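Local coordinates for angiopoietin-related protein 6 (Homo sapiens, PDB 6Y43) that is an angiopoietin-related secreted growth factor whose calcium-binding, fibrinogen-like globe domain probably mediates recognition of partners outside the cell, at residues L81-V86 with D123-R128; Q66-G71 with K146-V151; W170-H173 with S178-N181; G46-I51 with D94-V99. One frame throughout, in Å; residues are numbered along the deposited sequence.

All four contacts lie in one fibrinogen-like globe. Contacts 1 and 2 are neighbours, with centres about 8 Å apart. They join through two backbone bonds, L83 N to Y68 O and H124 O to F148 N. Contact 3 adjoins contact 2, about 11 Å away between centres, and S149 N reaches W170 O at 2.8 Å. Contacts 2 and 3 approach the calcium ion. In contact 2 the T150 side chain is about 12 Å from it. In contact 3 the Y172 side chain is about 8 Å from the calcium ion. Contact 4 is in the central sheet, about 20 Å from contact 2 between centres. It meets contact 1 where L81 N bonds to I51 O, and contact 3 where L180 packs on V99.

Contact 1: L81-V86 with D123-R128; sequences LGLEPV and DHYRLR
L83 sets its CB over the face of the Y125 ring at the start of helix 83-90. This CB sits 3.5 Å from the centre of the Y125 ring and only 3° off the ring normal, a clear CH-pi contact. L83 CD1 adds a second touch at 3.7 Å from Y125 CD2, and the carbonyl L83 O comes to 3.5 Å from Y125 CE1. This is the tight, buried part. The ring edge carries the polar part. Y125 OH donates to E84 OE1 at 2.6 Å, and the oxygen uses its anti lone pair. The carboxylate is turned 64° from the ring plane. E84 gets there by a bent chain: CG is anti to the backbone N and the chain folds at chi2 (60°), which brings OE1 round to the hydroxyl. Its other oxygen, OE2, bonds Q88 one turn on. A phenylalanine in place of Y125 would keep the ring over L83 but would probably leave E84 OE1 without its donor, and the carboxylate freer to turn. E84 is partly exposed, and its carboxylate is the looser, solvent side. G82 is the N-cap of the helix. The arrangement is a helix N-terminus docked on an aromatic from the loop that enters strand 127-133, within the fibrinogen C-terminal globular fold.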
loop_
_atom_site.group_PDB
_atom_site.type_symbol
_atom_site.label_atom_id
_atom_site.label_comp_id
_atom_site.label_asym_id
_atom_site.label_seq_id
_atom_site.Cartn_x
_atom_site.Cartn_y
_atom_site.Cartn_z
ATOM N N LEU A 81 -7.165 -0.433 0.298
ATOM C CA LEU A 81 -8.022 -1.572 0.630
ATOM C C LEU A 81 -8.648 -1.418 2.007
ATOM O O LEU A 81 -9.782 -1.873 2.225
ATOM C CB LEU A 81 -7.238 -2.881 0.551
ATOM C CG LEU A 81 -8.038 -4.164 0.762
ATOM C CD1 LEU A 81 -9.155 -4.250 -0.308
ATOM C CD2 LEU A 81 -7.129 -5.380 0.714
ATOM N N GLY A 82 -7.923 -0.809 2.946
ATOM C CA GLY A 82 -8.408 -0.576 4.297
ATOM C C GLY A 82 -7.556 -1.248 5.352
ATOM O O GLY A 82 -7.134 -2.397 5.195
ATOM N N LEU A 83 -7.327 -0.531 6.456
ATOM C CA LEU A 83 -6.543 -1.095 7.538
ATOM C C LEU A 83 -7.176 -2.364 8.092
ATOM O O LEU A 83 -6.467 -3.326 8.419
ATOM C CB LEU A 83 -6.384 -0.060 8.639
ATOM C CG LEU A 83 -5.554 1.163 8.239
ATOM C CD1 LEU A 83 -5.891 2.327 9.172
ATOM C CD2 LEU A 83 -4.065 0.889 8.225
ATOM N N GLU A 84 -8.507 -2.383 8.241
ATOM C CA GLU A 84 -9.126 -3.573 8.826
ATOM C C GLU A 84 -9.021 -4.746 7.863
ATOM O O GLU A 84 -8.549 -5.819 8.275
ATOM C CB GLU A 84 -10.566 -3.272 9.241
ATOM C CG GLU A 84 -11.269 -4.470 9.913
ATOM C CD GLU A 84 -10.565 -4.947 11.196
ATOM O OE1 GLU A 84 -9.763 -4.177 11.784
ATOM O OE2 GLU A 84 -10.825 -6.102 11.620
ATOM N N PRO A 85 -9.407 -4.625 6.590
ATOM C CA PRO A 85 -9.169 -5.747 5.663
ATOM C C PRO A 85 -7.711 -6.201 5.627
ATOM O O PRO A 85 -7.417 -7.406 5.634
ATOM C CB PRO A 85 -9.637 -5.177 4.312
ATOM C CG PRO A 85 -10.593 -4.082 4.662
ATOM C CD PRO A 85 -10.076 -3.484 5.949
ATOM N N VAL A 86 -6.767 -5.269 5.627
ATOM C CA VAL A 86 -5.364 -5.681 5.556
ATOM C C VAL A 86 -4.942 -6.375 6.850
ATOM O O VAL A 86 -4.176 -7.350 6.832
ATOM C CB VAL A 86 -4.456 -4.476 5.236
ATOM C CG1 VAL A 86 -2.986 -4.887 5.358
ATOM C CG2 VAL A 86 -4.760 -3.924 3.862
ATOM N N ASP A 123 -4.599 -1.417 18.773
ATOM C CA ASP A 123 -3.192 -1.052 18.836
ATOM C C ASP A 123 -2.812 -0.181 17.647
ATOM O O ASP A 123 -1.662 -0.203 17.181
ATOM C CB ASP A 123 -2.325 -2.305 18.923
ATOM C CG ASP A 123 -2.613 -3.113 20.180
ATOM O OD1 ASP A 123 -3.621 -3.852 20.206
ATOM O OD2 ASP A 123 -1.847 -2.987 21.154
ATOM N N HIS A 124 -3.800 0.560 17.129
ATOM C CA HIS A 124 -3.608 1.634 16.160
ATOM C C HIS A 124 -2.979 1.146 14.859
ATOM O O HIS A 124 -2.272 1.907 14.189
ATOM C CB HIS A 124 -2.756 2.766 16.760
ATOM C CG HIS A 124 -3.366 3.387 17.986
ATOM N ND1 HIS A 124 -2.695 4.280 18.801
ATOM C CD2 HIS A 124 -4.599 3.238 18.525
ATOM C CE1 HIS A 124 -3.493 4.646 19.791
ATOM N NE2 HIS A 124 -4.656 4.045 19.633
ATOM N N TYR A 125 -3.212 -0.123 14.515
ATOM C CA TYR A 125 -2.751 -0.686 13.250
ATOM C C TYR A 125 -1.254 -0.445 13.048
ATOM O O TYR A 125 -0.779 -0.210 11.934
ATOM C CB TYR A 125 -3.563 -0.124 12.089
ATOM C CG TYR A 125 -5.031 -0.549 12.073
ATOM C CD1 TYR A 125 -5.394 -1.862 11.820
ATOM C CD2 TYR A 125 -6.030 0.376 12.299
ATOM C CE1 TYR A 125 -6.725 -2.249 11.791
ATOM C CE2 TYR A 125 -7.376 0.013 12.266
ATOM C CZ TYR A 125 -7.710 -1.301 11.995
ATOM O OH TYR A 125 -9.037 -1.687 11.982
ATOM N N ARG A 126 -0.501 -0.577 14.137
ATOM C CA ARG A 126 0.949 -0.473 14.097
ATOM C C ARG A 126 1.535 -1.378 13.016
ATOM O O ARG A 126 1.169 -2.543 12.896
ATOM C CB ARG A 126 1.527 -0.863 15.462
ATOM C CG ARG A 126 1.463 0.214 16.508
ATOM C CD ARG A 126 2.213 -0.165 17.814
ATOM N NE ARG A 126 2.029 0.954 18.727
ATOM C CZ ARG A 126 2.900 1.931 18.887
ATOM N NH1 ARG A 126 4.075 1.901 18.252
ATOM N NH2 ARG A 126 2.614 2.926 19.715
ATOM N N LEU A 127 2.488 -0.834 12.276
ATOM C CA LEU A 127 3.157 -1.556 11.204
ATOM C C LEU A 127 4.232 -2.502 11.730
ATOM O O LEU A 127 4.971 -2.164 12.661
ATOM C CB LEU A 127 3.804 -0.563 10.247
ATOM C CG LEU A 127 4.568 -1.058 9.016
ATOM C CD1 LEU A 127 3.639 -1.787 8.038
ATOM C CD2 LEU A 127 5.234 0.136 8.375
ATOM N N ARG A 128 4.290 -3.709 11.142
ATOM C CA ARG A 128 5.407 -4.646 11.338
ATOM C C ARG A 128 5.935 -5.044 9.957
ATOM O O ARG A 128 5.148 -5.336 9.093
ATOM C CB ARG A 128 4.938 -5.882 12.103
ATOM C CG ARG A 128 4.862 -5.779 13.617
ATOM C CD ARG A 128 3.517 -5.194 13.967
ATOM N NE ARG A 128 3.311 -5.032 15.396
ATOM C CZ ARG A 128 3.818 -4.047 16.133
ATOM N NH1 ARG A 128 4.586 -3.116 15.566
ATOM N NH2 ARG A 128 3.562 -3.984 17.438
#

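Contact 2: Q66-G71 with K146-V151; sequences QHYKAG and KPFSTV. With EDO (1,2-ethanediol), chain D.
Helix 65-70 faces an extended, irregular segment, 146-151, and the CA atoms of Y68 and T150 come nearest at 8.5 Å. This is helix-to-loop packing in the fibrinogen C-terminal globular fold, where the loop runs on to the calcium site of D154, D156, Y158 and G160. Y68 points toward the loop and meets two side chains. F148 offers the edge of its ring: F148 CZ lies 3.6 Å from Y68 CD1, near the F148 plane. The ring planes stand at 51°, so the rings meet obliquely. F148 CG is anti to its backbone N (chi1 -158°), which carries the ring across to the helix. T150 comes to the same side of the tyrosine ring, farther round, with CG2 at 3.9 Å from Y68 CD2. The phenol end goes further in: Y68 OH is hydrogen-bonded to F61 O and G169 N. Replacing Y68 by an alanine would remove the ring and is likely to open a gap beside F148 and T150, with F61 O losing its hydroxyl partner. W65 of the same helix also packs on F148 and T150. A 1,2-ethanediol molecule, probably from the crystallisation liquor, lies beside T150 and V151. It is also bonded to T63 O and G168 O. Its oxygen O1 takes a weak bond from V151 N at 2.8 Å.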
loop_
_atom_site.group_PDB
_atom_site.type_symbol
_atom_site.label_atom_id
_atom_site.label_comp_id
_atom_site.label_asym_id
_atom_site.label_seq_id
_atom_site.Cartn_x
_atom_site.Cartn_y
_atom_site.Cartn_z
ATOM N N GLN A 66 -12.165 6.655 9.576
ATOM C CA GLN A 66 -13.106 5.598 9.218
ATOM C C GLN A 66 -12.877 5.109 7.787
ATOM O O GLN A 66 -13.026 3.916 7.496
ATOM C CB GLN A 66 -14.537 6.097 9.387
ATOM C CG GLN A 66 -15.615 5.066 9.029
ATOM C CD GLN A 66 -15.465 3.753 9.790
ATOM O OE1 GLN A 66 -15.142 3.743 10.976
ATOM N NE2 GLN A 66 -15.697 2.644 9.104
ATOM N N HIS A 67 -12.579 6.029 6.866
ATOM C CA HIS A 67 -12.320 5.611 5.487
ATOM C C HIS A 67 -10.998 4.859 5.387
ATOM O O HIS A 67 -10.912 3.846 4.688
ATOM C CB HIS A 67 -12.353 6.821 4.550
ATOM C CG HIS A 67 -13.745 7.278 4.226
ATOM N ND1 HIS A 67 -14.209 8.536 4.543
ATOM C CD2 HIS A 67 -14.788 6.626 3.670
ATOM C CE1 HIS A 67 -15.474 8.647 4.174
ATOM N NE2 HIS A 67 -15.850 7.500 3.641
ATOM N N TYR A 68 -9.961 5.304 6.102
ATOM C CA TYR A 68 -8.720 4.536 6.118
ATOM C C TYR A 68 -8.924 3.157 6.736
ATOM O O TYR A 68 -8.259 2.193 6.331
ATOM C CB TYR A 68 -7.608 5.318 6.861
ATOM C CG TYR A 68 -6.819 6.148 5.887
ATOM C CD1 TYR A 68 -5.876 5.551 5.050
ATOM C CD2 TYR A 68 -7.068 7.497 5.721
ATOM C CE1 TYR A 68 -5.190 6.274 4.093
ATOM C CE2 TYR A 68 -6.377 8.234 4.772
ATOM C CZ TYR A 68 -5.449 7.613 3.944
ATOM O OH TYR A 68 -4.765 8.316 2.989
ATOM N N LYS A 69 -9.824 3.039 7.719
ATOM C CA LYS A 69 -10.078 1.729 8.312
ATOM C C LYS A 69 -10.836 0.816 7.347
ATOM O O LYS A 69 -10.483 -0.358 7.178
ATOM C CB LYS A 69 -10.859 1.879 9.627
ATOM C CG LYS A 69 -11.224 0.554 10.282
ATOM C CD LYS A 69 -11.945 0.760 11.607
ATOM C CE LYS A 69 -12.513 -0.561 12.119
ATOM N NZ LYS A 69 -13.479 -0.324 13.226
ATOM N N ALA A 70 -11.880 1.336 6.711
ATOM C CA ALA A 70 -12.769 0.493 5.928
ATOM C C ALA A 70 -12.309 0.270 4.496
ATOM O O ALA A 70 -12.716 -0.728 3.891
ATOM C CB ALA A 70 -14.176 1.100 5.905
ATOM N N GLY A 71 -11.488 1.158 3.955
ATOM C CA GLY A 71 -11.099 1.160 2.560
ATOM C C GLY A 71 -11.832 2.242 1.800
ATOM O O GLY A 71 -12.940 2.659 2.166
ATOM N N LYS A 146 5.542 1.916 13.970
ATOM C CA LYS A 146 4.857 3.166 14.181
ATOM C C LYS A 146 3.348 2.966 14.035
ATOM O O LYS A 146 2.901 2.157 13.210
ATOM C CB LYS A 146 5.327 4.230 13.186
ATOM C CG LYS A 146 6.778 4.715 13.400
ATOM C CD LYS A 146 6.964 5.417 14.743
ATOM C CE LYS A 146 8.434 5.584 15.042
ATOM N NZ LYS A 146 8.630 6.167 16.414
ATOM N N PRO A 147 2.560 3.662 14.840
ATOM C CA PRO A 147 1.105 3.585 14.717
ATOM C C PRO A 147 0.639 4.334 13.485
ATOM O O PRO A 147 1.349 5.179 12.942
ATOM C CB PRO A 147 0.609 4.250 15.997
ATOM C CG PRO A 147 1.683 5.217 16.347
ATOM C CD PRO A 147 2.978 4.617 15.888
ATOM N N PHE A 148 -0.574 4.000 13.038
ATOM C CA PHE A 148 -1.171 4.689 11.904
ATOM C C PHE A 148 -1.824 5.988 12.362
ATOM O O PHE A 148 -2.670 5.989 13.265
ATOM C CB PHE A 148 -2.204 3.784 11.215
ATOM C CG PHE A 148 -2.491 4.170 9.784
ATOM C CD1 PHE A 148 -1.678 3.720 8.762
ATOM C CD2 PHE A 148 -3.594 4.925 9.465
ATOM C CE1 PHE A 148 -1.944 4.049 7.440
ATOM C CE2 PHE A 148 -3.867 5.249 8.142
ATOM C CZ PHE A 148 -3.035 4.814 7.140
ATOM N N SER A 149 -1.429 7.097 11.730
ATOM C CA SER A 149 -1.954 8.421 12.022
ATOM C C SER A 149 -2.785 8.963 10.861
ATOM O O SER A 149 -2.455 8.759 9.683
ATOM C CB SER A 149 -0.823 9.438 12.296
ATOM O OG SER A 149 -0.178 9.250 13.536
ATOM N N THR A 150 -3.835 9.717 11.210
ATOM C CA THR A 150 -4.526 10.606 10.277
ATOM C C THR A 150 -4.589 12.002 10.902
ATOM O O THR A 150 -4.181 12.204 12.042
ATOM C CB THR A 150 -5.930 10.093 9.937
ATOM O OG1 THR A 150 -6.708 9.969 11.134
ATOM C CG2 THR A 150 -5.871 8.750 9.223
ATOM N N VAL A 151 -5.130 12.987 10.178
ATOM C CA VAL A 151 -5.002 14.365 10.670
ATOM C C VAL A 151 -5.656 14.574 12.051
ATOM O O VAL A 151 -5.131 15.330 12.886
ATOM C CB VAL A 151 -5.539 15.347 9.607
ATOM C CG1 VAL A 151 -7.036 15.223 9.462
ATOM C CG2 VAL A 151 -5.151 16.776 9.982
HETATM C C1 EDO D . -5.504 12.252 6.363
HETATM O O1 EDO D . -4.636 12.171 7.498
HETATM C C2 EDO D . -6.707 13.133 6.713
HETATM O O2 EDO D . -7.421 12.515 7.797
#

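Contact 3: W170-H173 with S178-N181; sequences WWYH and SNLN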
loop_
_atom_site.group_PDB
_atom_site.type_symbol
_atom_site.label_atom_id
_atom_site.label_comp_id
_atom_site.label_asym_id
_atom_site.label_seq_id
_atom_site.Cartn_x
_atom_site.Cartn_y
_atom_site.Cartn_z
ATOM N N TRP A 170 -0.944 7.464 7.415
ATOM C CA TRP A 170 0.321 6.749 7.302
ATOM C C TRP A 170 0.870 6.490 8.688
ATOM O O TRP A 170 0.462 7.121 9.667
ATOM C CB TRP A 170 1.309 7.568 6.482
ATOM C CG TRP A 170 2.487 6.861 5.835
ATOM C CD1 TRP A 170 3.803 7.051 6.126
ATOM C CD2 TRP A 170 2.450 5.926 4.742
ATOM N NE1 TRP A 170 4.586 6.290 5.300
ATOM C CE2 TRP A 170 3.782 5.583 4.442
ATOM C CE3 TRP A 170 1.416 5.336 4.002
ATOM C CZ2 TRP A 170 4.112 4.690 3.430
ATOM C CZ3 TRP A 170 1.749 4.454 2.998
ATOM C CH2 TRP A 170 3.088 4.133 2.725
ATOM N N TRP A 171 1.858 5.593 8.725
ATOM C CA TRP A 171 2.589 5.274 9.946
ATOM C C TRP A 171 3.707 6.303 10.131
ATOM O O TRP A 171 4.904 6.003 10.113
ATOM C CB TRP A 171 3.120 3.851 9.873
ATOM C CG TRP A 171 2.071 2.805 9.518
ATOM C CD1 TRP A 171 1.246 2.137 10.384
ATOM C CD2 TRP A 171 1.740 2.321 8.208
ATOM N NE1 TRP A 171 0.441 1.259 9.698
ATOM C CE2 TRP A 171 0.731 1.351 8.364
ATOM C CE3 TRP A 171 2.215 2.597 6.915
ATOM C CZ2 TRP A 171 0.178 0.666 7.283
ATOM C CZ3 TRP A 171 1.651 1.916 5.849
ATOM C CH2 TRP A 171 0.647 0.961 6.045
ATOM N N TYR A 172 3.290 7.560 10.230
ATOM C CA TYR A 172 4.249 8.655 10.276
ATOM C C TYR A 172 5.183 8.530 11.478
ATOM O O TYR A 172 4.785 8.121 12.576
ATOM C CB TYR A 172 3.528 10.016 10.286
ATOM C CG TYR A 172 2.902 10.418 8.945
ATOM C CD1 TYR A 172 3.680 10.630 7.813
ATOM C CD2 TYR A 172 1.531 10.609 8.829
ATOM C CE1 TYR A 172 3.109 10.983 6.609
ATOM C CE2 TYR A 172 0.958 10.969 7.633
ATOM C CZ TYR A 172 1.766 11.183 6.513
ATOM O OH TYR A 172 1.173 11.542 5.306
ATOM N N HIS A 173 6.448 8.920 11.238
ATOM C CA HIS A 173 7.508 8.960 12.230
ATOM C C HIS A 173 7.756 10.418 12.512
ATOM O O HIS A 173 6.947 11.063 13.216
ATOM C CB HIS A 173 8.742 8.221 11.683
ATOM C CG HIS A 173 9.832 8.008 12.692
ATOM N ND1 HIS A 173 10.661 6.910 12.654
ATOM C CD2 HIS A 173 10.243 8.756 13.744
ATOM C CE1 HIS A 173 11.530 6.981 13.653
ATOM N NE2 HIS A 173 11.299 8.095 14.326
ATOM N N SER A 178 8.814 7.767 3.378
ATOM C CA SER A 178 7.916 7.477 2.271
ATOM C C SER A 178 6.554 8.068 2.595
ATOM O O SER A 178 6.178 8.164 3.761
ATOM C CB SER A 178 7.800 5.974 2.024
ATOM O OG SER A 178 7.549 5.235 3.188
ATOM N N ASN A 179 5.820 8.491 1.564
ATOM C CA ASN A 179 4.548 9.167 1.790
ATOM C C ASN A 179 3.586 8.763 0.681
ATOM O O ASN A 179 3.024 9.594 -0.021
ATOM C CB ASN A 179 4.745 10.679 1.833
ATOM C CG ASN A 179 3.515 11.436 2.293
ATOM O OD1 ASN A 179 2.847 11.034 3.242
ATOM N ND2 ASN A 179 3.226 12.556 1.623
ATOM N N LEU A 180 3.365 7.458 0.554
ATOM C CA LEU A 180 2.653 6.978 -0.623
ATOM C C LEU A 180 1.181 7.343 -0.603
ATOM O O LEU A 180 0.546 7.304 -1.660
ATOM C CB LEU A 180 2.812 5.471 -0.783
ATOM C CG LEU A 180 4.257 4.979 -0.961
ATOM C CD1 LEU A 180 4.258 3.503 -1.240
ATOM C CD2 LEU A 180 4.999 5.767 -2.039
ATOM N N ASN A 181 0.622 7.723 0.551
ATOM C CA ASN A 181 -0.758 8.184 0.607
ATOM C C ASN A 181 -0.875 9.704 0.552
ATOM O O ASN A 181 -1.927 10.250 0.889
ATOM C CB ASN A 181 -1.455 7.633 1.847
ATOM C CG ASN A 181 -1.733 6.154 1.743
ATOM O OD1 ASN A 181 -1.752 5.578 0.642
ATOM N ND2 ASN A 181 -1.974 5.526 2.877
#
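W170 packs its indole against S178, L180 and N181, and joins two loop segments of the calcium-bearing part of the fibrinogen-like globe. Both segments are irregular, and the residues that touch are buried. From CA the side chain points toward 178-181, with CG anti to the backbone N (chi1 -159°). W170 CB rests over the centre of the Y172 ring. Next comes CD1, 3.5 Å from S178 O. NE1 approaches the same oxygen at 2.9 Å, but the angle is too poor for a hydrogen bond. On the six-membered ring, CZ2 meets S178 OG at 3.5 Å; that hydroxyl is bonded to S139 O. At the tip, CH2 touches L180 CB at 3.8 Å. On the remaining edge, CE3 lies 3.6 Å from N181 ND2, near the indole plane, with the amide turned 80° from the ring. N181 is fixed from outside, by Q52 at OD1 and by G169 O at ND2. The two indole faces are covered too: W171 CE3 lies over one, and the backbone N of L180 over the opposite one, toward the rim. W171 is the middle residue of an inverse gamma turn, consistent with its ring folding back over W170. Y172 leaves beyond this turn, packs on C162 and A163 of helix 162-166, and bonds to the other segment. Its OH donates to N179 OD1 at 2.7 Å, in the carbonyl plane.

Contact 4: G46-I51 with D94-V99; sequences GGWTVI and DHELLV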
loop_
_atom_site.group_PDB
_atom_site.type_symbol
_atom_site.label_atom_id
_atom_site.label_comp_id
_atom_site.label_asym_id
_atom_site.label_seq_id
_atom_site.Cartn_x
_atom_site.Cartn_y
_atom_site.Cartn_z
ATOM N N GLY A 46 3.595 -13.170 -10.129
ATOM C CA GLY A 46 2.181 -12.931 -9.909
ATOM C C GLY A 46 1.716 -13.308 -8.515
ATOM O O GLY A 46 2.499 -13.591 -7.594
ATOM N N GLY A 47 0.386 -13.275 -8.362
ATOM C CA GLY A 47 -0.238 -13.603 -7.104
ATOM C C GLY A 47 -0.227 -12.488 -6.078
ATOM O O GLY A 47 -0.370 -12.765 -4.885
ATOM N N TRP A 48 -0.091 -11.245 -6.513
ATOM C CA TRP A 48 0.038 -10.098 -5.623
ATOM C C TRP A 48 -1.314 -9.413 -5.470
ATOM O O TRP A 48 -1.927 -9.016 -6.469
ATOM C CB TRP A 48 1.057 -9.096 -6.165
ATOM C CG TRP A 48 2.442 -9.611 -6.229
ATOM C CD1 TRP A 48 3.099 -10.071 -7.329
ATOM C CD2 TRP A 48 3.374 -9.689 -5.139
ATOM N NE1 TRP A 48 4.384 -10.442 -6.998
ATOM C CE2 TRP A 48 4.583 -10.211 -5.662
ATOM C CE3 TRP A 48 3.306 -9.360 -3.785
ATOM C CZ2 TRP A 48 5.701 -10.434 -4.868
ATOM C CZ3 TRP A 48 4.429 -9.581 -2.996
ATOM C CH2 TRP A 48 5.605 -10.111 -3.549
ATOM N N THR A 49 -1.766 -9.273 -4.223
ATOM C CA THR A 49 -2.970 -8.512 -3.905
ATOM C C THR A 49 -2.600 -7.045 -3.732
ATOM O O THR A 49 -1.816 -6.707 -2.841
ATOM C CB THR A 49 -3.617 -9.038 -2.625
ATOM O OG1 THR A 49 -3.909 -10.426 -2.785
ATOM C CG2 THR A 49 -4.879 -8.246 -2.266
ATOM N N VAL A 50 -3.157 -6.177 -4.578
ATOM C CA VAL A 50 -2.920 -4.750 -4.402
ATOM C C VAL A 50 -3.714 -4.264 -3.196
ATOM O O VAL A 50 -4.933 -4.453 -3.126
ATOM C CB VAL A 50 -3.310 -3.982 -5.674
ATOM C CG1 VAL A 50 -3.226 -2.474 -5.441
ATOM C CG2 VAL A 50 -2.420 -4.405 -6.831
ATOM N N ILE A 51 -3.029 -3.584 -2.267
ATOM C CA ILE A 51 -3.692 -2.961 -1.119
ATOM C C ILE A 51 -3.694 -1.443 -1.173
ATOM O O ILE A 51 -4.422 -0.817 -0.385
ATOM C CB ILE A 51 -3.100 -3.431 0.225
ATOM C CG1 ILE A 51 -1.663 -2.936 0.422
ATOM C CG2 ILE A 51 -3.133 -4.943 0.303
ATOM C CD1 ILE A 51 -1.163 -3.099 1.829
ATOM N N ASP A 94 2.398 -15.646 7.204
ATOM C CA ASP A 94 3.375 -14.624 6.865
ATOM C C ASP A 94 3.118 -14.086 5.461
ATOM O O ASP A 94 2.560 -14.777 4.597
ATOM C CB ASP A 94 4.789 -15.188 6.954
ATOM C CG ASP A 94 5.271 -15.322 8.389
ATOM O OD1 ASP A 94 5.191 -14.319 9.140
ATOM O OD2 ASP A 94 5.715 -16.429 8.755
ATOM N N HIS A 95 3.511 -12.825 5.249
ATOM C CA HIS A 95 3.274 -12.149 3.988
ATOM C C HIS A 95 4.495 -11.358 3.567
ATOM O O HIS A 95 5.194 -10.784 4.400
ATOM C CB HIS A 95 2.086 -11.197 4.061
ATOM C CG HIS A 95 0.776 -11.906 4.062
ATOM N ND1 HIS A 95 0.238 -12.459 5.201
ATOM C CD2 HIS A 95 -0.090 -12.181 3.058
ATOM C CE1 HIS A 95 -0.915 -13.034 4.904
ATOM N NE2 HIS A 95 -1.139 -12.876 3.611
ATOM N N GLU A 96 4.705 -11.301 2.259
ATOM C CA GLU A 96 5.667 -10.403 1.644
ATOM C C GLU A 96 4.942 -9.150 1.173
ATOM O O GLU A 96 3.835 -9.226 0.611
ATOM C CB GLU A 96 6.356 -11.079 0.462
ATOM C CG GLU A 96 7.371 -10.205 -0.236
ATOM C CD GLU A 96 8.138 -10.941 -1.313
ATOM O OE1 GLU A 96 7.771 -12.104 -1.627
ATOM O OE2 GLU A 96 9.098 -10.339 -1.851
ATOM N N LEU A 97 5.557 -7.998 1.420
ATOM C CA LEU A 97 5.099 -6.730 0.880
ATOM C C LEU A 97 5.978 -6.323 -0.283
ATOM O O LEU A 97 7.210 -6.321 -0.156
ATOM C CB LEU A 97 5.156 -5.646 1.948
ATOM C CG LEU A 97 4.907 -4.218 1.496
ATOM C CD1 LEU A 97 3.431 -4.034 1.155
ATOM C CD2 LEU A 97 5.252 -3.294 2.660
ATOM N N LEU A 98 5.347 -5.964 -1.401
ATOM C CA LEU A 98 6.026 -5.435 -2.570
ATOM C C LEU A 98 5.541 -4.015 -2.804
ATOM O O LEU A 98 4.333 -3.763 -2.800
ATOM C CB LEU A 98 5.737 -6.305 -3.803
ATOM C CG LEU A 98 6.271 -5.808 -5.136
ATOM C CD1 LEU A 98 7.772 -5.811 -5.158
ATOM C CD2 LEU A 98 5.722 -6.699 -6.250
ATOM N N VAL A 99 6.472 -3.077 -2.949
ATOM C CA VAL A 99 6.145 -1.697 -3.279
ATOM C C VAL A 99 6.658 -1.447 -4.679
ATOM O O VAL A 99 7.834 -1.695 -4.966
ATOM C CB VAL A 99 6.752 -0.692 -2.284
ATOM C CG1 VAL A 99 6.476 0.707 -2.732
ATOM C CG2 VAL A 99 6.184 -0.915 -0.876
#
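W48 lays one face of its indole over L98 and turns its rim to E96. The L98 chain comes in at about a right angle to the tryptophan. Its CB stands 3.8 Å from the centre of the six-membered ring, 20° off the normal, which makes a CH-pi contact. L98 CB also lies 3.6 Å from W48 CZ3. L98 CD2 reaches further across the same face, to 3.7 Å from W48 CE2. L98 CG is anti to its backbone N (chi1 174°), and this runs the leucine branch along the ring and not off its edge. E96 meets the ring differently. Its extended chain passes the rim obliquely, and CD comes to 3.5 Å from W48 CH2. The carboxylate plane is 73° from the indole, so the two flat groups are far from stacked. The backbone atom E96 O also lies at the ring edge, in its plane. The E96 charge has a long, weak ion pair with R218. W48 NE1 is weakly bonded to L43 O. All three residues are buried. A G1 beta bulge, formed by G47 and W48 opposite E40, opens strand 48-54. Strand 212-219 pairs with both 48-54 and 95-102, and W48 also packs on L216 and R218. The contact is thus cross-strand packing over a shared middle strand, on one face of the antiparallel sheet of the fibrinogen-like globe.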